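PDB 5WLS: pollen receptor-like kinase 3 from Arabidopsis thaliana, which is a leucine-rich-repeat receptor-like kinase of pollen, whose extracellular domain resembles SERK co-receptors and probably takes part in signal perception at the cell surface. Local coordinates for residues H47-L53 and R72-L78; L68-R72 and G90-L95. All coordinates share one frame; numbering follows the deposited sequence.

Contact 1: H47-L53 and R72-L78; sequences HVTRLGL and RLDNNLL. With NAG (2-acetamido-2-deoxy-beta-D-glucopyranose), chain C.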
loop_
_atom_site.group_PDB
_atom_site.type_symbol
_atom_site.label_atom_id
_atom_site.label_comp_id
_atom_site.label_asym_id
_atom_site.label_seq_id
_atom_site.Cartn_x
_atom_site.Cartn_y
_atom_site.Cartn_z
ATOM N N HIS A 47 12.831 -1.839 -3.348
ATOM C CA HIS A 47 12.235 -3.158 -3.558
ATOM C C HIS A 47 13.021 -4.173 -2.733
ATOM O O HIS A 47 13.930 -4.827 -3.248
ATOM C CB HIS A 47 12.233 -3.498 -5.052
ATOM C CG HIS A 47 11.555 -4.791 -5.389
ATOM N ND1 HIS A 47 11.379 -5.215 -6.688
ATOM C CD2 HIS A 47 11.027 -5.759 -4.603
ATOM C CE1 HIS A 47 10.762 -6.383 -6.689
ATOM N NE2 HIS A 47 10.540 -6.737 -5.436
ATOM N N VAL A 48 12.665 -4.319 -1.459
ATOM C CA VAL A 48 13.314 -5.284 -0.578
ATOM C C VAL A 48 12.239 -6.159 0.056
ATOM O O VAL A 48 11.292 -5.651 0.670
ATOM C CB VAL A 48 14.189 -4.606 0.493
ATOM C CG1 VAL A 48 15.413 -3.989 -0.157
ATOM C CG2 VAL A 48 13.423 -3.537 1.235
ATOM N N THR A 49 12.375 -7.475 -0.112
ATOM C CA THR A 49 11.356 -8.429 0.302
ATOM C C THR A 49 12.012 -9.643 0.942
ATOM O O THR A 49 13.148 -9.999 0.617
ATOM C CB THR A 49 10.488 -8.887 -0.882
ATOM O OG1 THR A 49 11.324 -9.442 -1.905
ATOM C CG2 THR A 49 9.687 -7.727 -1.450
ATOM N N ARG A 50 11.276 -10.278 1.859
ATOM C CA ARG A 50 11.686 -11.538 2.485
ATOM C C ARG A 50 13.025 -11.395 3.202
ATOM O O ARG A 50 13.897 -12.262 3.112
ATOM C CB ARG A 50 11.746 -12.669 1.459
ATOM C CG ARG A 50 10.495 -12.817 0.615
ATOM C CD ARG A 50 10.514 -14.119 -0.163
ATOM N NE ARG A 50 9.462 -14.165 -1.173
ATOM C CZ ARG A 50 8.249 -14.673 -0.988
ATOM N NH1 ARG A 50 7.912 -15.200 0.181
ATOM N NH2 ARG A 50 7.373 -14.658 -1.983
ATOM N N LEU A 51 13.196 -10.291 3.923
ATOM C CA LEU A 51 14.372 -10.093 4.756
ATOM C C LEU A 51 14.030 -10.099 6.237
ATOM O O LEU A 51 14.906 -9.838 7.069
ATOM C CB LEU A 51 15.081 -8.789 4.392
ATOM C CG LEU A 51 15.767 -8.695 3.029
ATOM C CD1 LEU A 51 16.314 -7.290 2.816
ATOM C CD2 LEU A 51 16.870 -9.729 2.871
ATOM N N GLY A 52 12.783 -10.396 6.586
ATOM C CA GLY A 52 12.399 -10.387 7.980
ATOM C C GLY A 52 12.503 -9.021 8.611
ATOM O O GLY A 52 12.818 -8.922 9.802
ATOM N N LEU A 53 12.286 -7.956 7.834
ATOM C CA LEU A 53 12.309 -6.617 8.407
ATOM C C LEU A 53 11.314 -6.540 9.550
ATOM O O LEU A 53 10.105 -6.683 9.351
ATOM C CB LEU A 53 11.995 -5.559 7.346
ATOM C CG LEU A 53 12.763 -5.582 6.027
ATOM C CD1 LEU A 53 12.262 -4.491 5.101
ATOM C CD2 LEU A 53 14.235 -5.361 6.322
ATOM N N ARG A 72 8.109 -1.164 -2.266
ATOM C CA ARG A 72 7.625 -2.544 -2.256
ATOM C C ARG A 72 8.390 -3.298 -1.172
ATOM O O ARG A 72 9.564 -3.640 -1.346
ATOM C CB ARG A 72 7.776 -3.201 -3.624
ATOM C CG ARG A 72 7.679 -4.721 -3.609
ATOM C CD ARG A 72 7.737 -5.299 -5.013
ATOM N NE ARG A 72 6.945 -6.520 -5.136
ATOM C CZ ARG A 72 6.648 -7.106 -6.292
ATOM N NH1 ARG A 72 7.078 -6.580 -7.428
ATOM N NH2 ARG A 72 5.928 -8.219 -6.311
ATOM N N LEU A 73 7.720 -3.546 -0.052
ATOM C CA LEU A 73 8.306 -4.180 1.123
ATOM C C LEU A 73 7.586 -5.482 1.444
ATOM O O LEU A 73 7.316 -5.791 2.606
ATOM C CB LEU A 73 8.264 -3.234 2.318
ATOM C CG LEU A 73 8.924 -1.872 2.096
ATOM C CD1 LEU A 73 8.589 -0.913 3.207
ATOM C CD2 LEU A 73 10.417 -2.053 2.007
ATOM N N ASP A 74 7.275 -6.258 0.406
ATOM C CA ASP A 74 6.436 -7.439 0.571
ATOM C C ASP A 74 7.092 -8.505 1.442
ATOM O O ASP A 74 8.316 -8.639 1.496
ATOM C CB ASP A 74 6.108 -8.045 -0.796
ATOM C CG ASP A 74 5.252 -7.128 -1.651
ATOM O OD1 ASP A 74 4.499 -6.310 -1.080
ATOM O OD2 ASP A 74 5.324 -7.223 -2.899
ATOM N N ASN A 75 6.249 -9.240 2.158
ATOM C CA ASN A 75 6.628 -10.421 2.936
ATOM C C ASN A 75 7.807 -10.143 3.881
ATOM O O ASN A 75 8.914 -10.667 3.729
ATOM C CB ASN A 75 6.905 -11.631 2.020
ATOM C CG ASN A 75 5.752 -11.924 1.091
ATOM O OD1 ASN A 75 4.687 -12.342 1.537
ATOM N ND2 ASN A 75 5.964 -11.737 -0.206
ATOM N N ASN A 76 7.541 -9.297 4.869
ATOM C CA ASN A 76 8.475 -9.083 5.965
ATOM C C ASN A 76 7.667 -9.197 7.252
ATOM O O ASN A 76 6.609 -9.838 7.302
ATOM C CB ASN A 76 9.183 -7.727 5.825
ATOM C CG ASN A 76 10.265 -7.738 4.766
ATOM O OD1 ASN A 76 11.353 -8.271 4.979
ATOM N ND2 ASN A 76 9.978 -7.126 3.622
ATOM N N LEU A 77 8.165 -8.576 8.314
ATOM C CA LEU A 77 7.539 -8.666 9.626
ATOM C C LEU A 77 7.260 -7.283 10.192
ATOM O O LEU A 77 7.296 -7.086 11.409
ATOM C CB LEU A 77 8.411 -9.471 10.586
ATOM C CG LEU A 77 8.861 -10.846 10.094
ATOM C CD1 LEU A 77 9.856 -11.463 11.064
ATOM C CD2 LEU A 77 7.653 -11.751 9.922
ATOM N N LEU A 78 7.000 -6.311 9.322
ATOM C CA LEU A 78 6.744 -4.955 9.784
ATOM C C LEU A 78 5.411 -4.908 10.518
ATOM O O LEU A 78 4.410 -5.439 10.030
ATOM C CB LEU A 78 6.720 -3.994 8.603
ATOM C CG LEU A 78 8.004 -3.947 7.782
ATOM C CD1 LEU A 78 7.827 -3.100 6.531
ATOM C CD2 LEU A 78 9.146 -3.418 8.635
HETATM C C1 NAG C . 0.988 -13.634 0.821
HETATM C C2 NAG C . 1.666 -13.737 -0.535
HETATM C C3 NAG C . 1.034 -14.844 -1.368
HETATM C C4 NAG C . 1.137 -16.196 -0.675
HETATM C C5 NAG C . 0.608 -16.052 0.782
HETATM C C6 NAG C . 0.992 -17.233 1.661
HETATM C C7 NAG C . 2.638 -11.980 -1.939
HETATM C C8 NAG C . 2.437 -10.720 -2.639
HETATM N N2 NAG C . 1.588 -12.477 -1.274
HETATM O O3 NAG C . 1.620 -14.848 -2.677
HETATM O O4 NAG C . 0.240 -17.101 -1.323
HETATM O O5 NAG C . 1.049 -14.870 1.479
HETATM O O6 NAG C . 2.299 -17.739 1.385
HETATM O O7 NAG C . 3.741 -12.568 -1.941
#
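H47 and R72 both send CG anti to the backbone N (chi1 -176° and 163°), which lays the two side chains side by side; R72 CD then sits over one face of the imidazole, 3.4 Å from the ring centroid in a CH-pi contact. A bend about the R72 CG-CD bond brings NE into a salt bridge with D74 OD2, 2.9 Å away. In N76, CG stands anti to the carbonyl carbon (chi1 -76°), turning the amide toward the 47-53 loop. There OD1 accepts L51 N at 2.9 Å and L53 N at 3.0 Å from opposite faces of the amide plane, while ND2 holds L73 O of its own loop at 3.1 Å. Both ends of this buried amide are thus bonded and its rotation is fixed, as in the asparagine ladder of leucine-rich repeats. The R50 guanidinium stacks on the N75 amide, whose ND2 donates an almost straight bond to O7 of the N-acetylglucosamine, 2.9 Å. V48 CG2 packs against L73 CD2, both residues buried. Y36 holds H47 ND1 and S97 N holds D74 OD1; helix 3-9 packs on V48, L51 and L73, and L95 of strand 93-95 lies against R72 and D74.

Contact 2: L68-R72 and G90-L95; sequences LRTIR and GLKSLL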
loop_
_atom_site.group_PDB
_atom_site.type_symbol
_atom_site.label_atom_id
_atom_site.label_comp_id
_atom_site.label_asym_id
_atom_site.label_seq_id
_atom_site.Cartn_x
_atom_site.Cartn_y
_atom_site.Cartn_z
ATOM N N LEU A 68 11.593 9.519 -5.367
ATOM C CA LEU A 68 11.128 8.184 -5.036
ATOM C C LEU A 68 9.654 8.065 -5.388
ATOM O O LEU A 68 8.834 8.905 -4.999
ATOM C CB LEU A 68 11.363 7.887 -3.555
ATOM C CG LEU A 68 10.847 6.532 -3.081
ATOM C CD1 LEU A 68 11.706 5.441 -3.673
ATOM C CD2 LEU A 68 10.914 6.439 -1.563
ATOM N N ARG A 69 9.324 7.021 -6.138
ATOM C CA ARG A 69 7.972 6.816 -6.624
ATOM C C ARG A 69 7.387 5.471 -6.252
ATOM O O ARG A 69 6.157 5.342 -6.251
ATOM C CB ARG A 69 7.926 6.951 -8.154
ATOM C CG ARG A 69 8.462 8.262 -8.709
ATOM C CD ARG A 69 7.330 9.245 -8.936
ATOM N NE ARG A 69 7.792 10.536 -9.433
ATOM C CZ ARG A 69 8.254 11.513 -8.659
ATOM N NH1 ARG A 69 8.319 11.347 -7.345
ATOM N NH2 ARG A 69 8.649 12.658 -9.200
ATOM N N THR A 70 8.204 4.468 -5.932
ATOM C CA THR A 70 7.663 3.141 -5.667
ATOM C C THR A 70 8.324 2.538 -4.439
ATOM O O THR A 70 9.552 2.573 -4.303
ATOM C CB THR A 70 7.846 2.206 -6.872
ATOM O OG1 THR A 70 9.230 2.149 -7.236
ATOM C CG2 THR A 70 7.034 2.695 -8.063
ATOM N N ILE A 71 7.498 1.985 -3.555
ATOM C CA ILE A 71 7.947 1.258 -2.376
ATOM C C ILE A 71 7.294 -0.116 -2.399
ATOM O O ILE A 71 6.070 -0.222 -2.536
ATOM C CB ILE A 71 7.594 2.002 -1.073
ATOM C CG1 ILE A 71 8.426 3.280 -0.943
ATOM C CG2 ILE A 71 7.798 1.096 0.137
ATOM C CD1 ILE A 71 7.923 4.232 0.120
ATOM N N ARG A 72 8.109 -1.164 -2.266
ATOM C CA ARG A 72 7.625 -2.544 -2.256
ATOM C C ARG A 72 8.390 -3.298 -1.172
ATOM O O ARG A 72 9.564 -3.640 -1.346
ATOM C CB ARG A 72 7.776 -3.201 -3.624
ATOM C CG ARG A 72 7.679 -4.721 -3.609
ATOM C CD ARG A 72 7.737 -5.299 -5.013
ATOM N NE ARG A 72 6.945 -6.520 -5.136
ATOM C CZ ARG A 72 6.648 -7.106 -6.292
ATOM N NH1 ARG A 72 7.078 -6.580 -7.428
ATOM N NH2 ARG A 72 5.928 -8.219 -6.311
ATOM N N GLY A 90 5.173 12.220 -4.375
ATOM C CA GLY A 90 5.153 11.618 -5.694
ATOM C C GLY A 90 4.976 10.117 -5.684
ATOM O O GLY A 90 5.278 9.457 -6.681
ATOM N N LEU A 91 4.501 9.554 -4.579
ATOM C CA LEU A 91 4.433 8.103 -4.490
ATOM C C LEU A 91 3.352 7.582 -5.425
ATOM O O LEU A 91 2.224 8.085 -5.433
ATOM C CB LEU A 91 4.154 7.669 -3.052
ATOM C CG LEU A 91 4.379 6.186 -2.761
ATOM C CD1 LEU A 91 5.861 5.912 -2.599
ATOM C CD2 LEU A 91 3.651 5.781 -1.490
ATOM N N LYS A 92 3.709 6.580 -6.226
ATOM C CA LYS A 92 2.791 5.979 -7.180
ATOM C C LYS A 92 2.394 4.560 -6.813
ATOM O O LYS A 92 1.294 4.130 -7.163
ATOM C CB LYS A 92 3.389 5.977 -8.597
ATOM C CG LYS A 92 3.786 7.355 -9.131
ATOM C CD LYS A 92 4.269 7.295 -10.584
ATOM C CE LYS A 92 5.345 6.251 -10.824
ATOM N NZ LYS A 92 5.741 6.225 -12.264
ATOM N N SER A 93 3.262 3.831 -6.112
ATOM C CA SER A 93 3.068 2.409 -5.858
ATOM C C SER A 93 3.468 2.099 -4.424
ATOM O O SER A 93 4.632 2.276 -4.047
ATOM C CB SER A 93 3.885 1.568 -6.839
ATOM O OG SER A 93 3.916 0.208 -6.452
ATOM N N LEU A 94 2.503 1.634 -3.633
ATOM C CA LEU A 94 2.702 1.284 -2.228
ATOM C C LEU A 94 2.339 -0.188 -2.052
ATOM O O LEU A 94 1.160 -0.537 -1.932
ATOM C CB LEU A 94 1.866 2.177 -1.314
ATOM C CG LEU A 94 1.987 1.893 0.182
ATOM C CD1 LEU A 94 3.435 2.007 0.630
ATOM C CD2 LEU A 94 1.115 2.858 0.967
ATOM N N LEU A 95 3.355 -1.047 -2.047
ATOM C CA LEU A 95 3.183 -2.490 -1.978
ATOM C C LEU A 95 3.740 -2.978 -0.647
ATOM O O LEU A 95 4.959 -3.000 -0.442
ATOM C CB LEU A 95 3.876 -3.177 -3.150
ATOM C CG LEU A 95 3.024 -3.423 -4.399
ATOM C CD1 LEU A 95 2.382 -2.143 -4.913
ATOM C CD2 LEU A 95 3.864 -4.073 -5.483
#
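R69 reaches across to G90 and K92 with nearly its whole length. Its CB lies 3.8 Å from K92 CE; CG passes G90 O; a bend at chi2 (-95°) then brings CD to within 3.1 Å of that carbonyl oxygen, where it also touches K92 CG and CD. Farther out, NE and CZ stay near G90 O and NH1 ends 3.6 Å from G90 CA, with a weak bond back to L68 O. With an alanine here, the G90 carbonyl would probably lose its cover and K92 CG and CD would be left without the R69 CD they touch. The backbone carbonyl of R69 accepts two N-H groups in its plane, K92 N at 2.7 Å and S93 N, where the chain enters strand 93-95. From there strands 70-72 and 93-95 run parallel, their axes 8° apart, as neighbouring rungs of the leucine-rich-repeat solenoid. Both backbone polar atoms of I71 are bonded: its N gives a straight bond to S93 O and its O receives L95 N, each 2.9 Å long. On the face carrying T70, S93, R72 and L95, T70 CG2 packs on S93 CB at 3.6 Å, and L95 CD2 lies over one face of the R72 guanidinium. The I71 and L94 side chains turn to the other face, against F85; there the I71 and L91 side chains cross at about a right angle, CD1 to CD1 3.8 Å.

How the contacts relate
Both contacts join successive turns of the same solenoid, their centres about 14 Å apart, and R72 belongs to both. Along the chain the segments alternate: 47-53, 68-72 running on into 72-78, then 90-95. Contact 2 lies within the main sheet, pairing strands 70-72 and 93-95; contact 1 begins at the end of strand 42-47 and follows the loops that leave this sheet. Strand 70-72 is therefore flanked by 42-47 and 93-95, and a probable hydrogen bond from L73 N to L95 O, 2.8 Å, carries the pairing of contact 2 toward the loop of contact 1. Strand pairing and loop stacking together continue one repeat into the next in this extracellular domain.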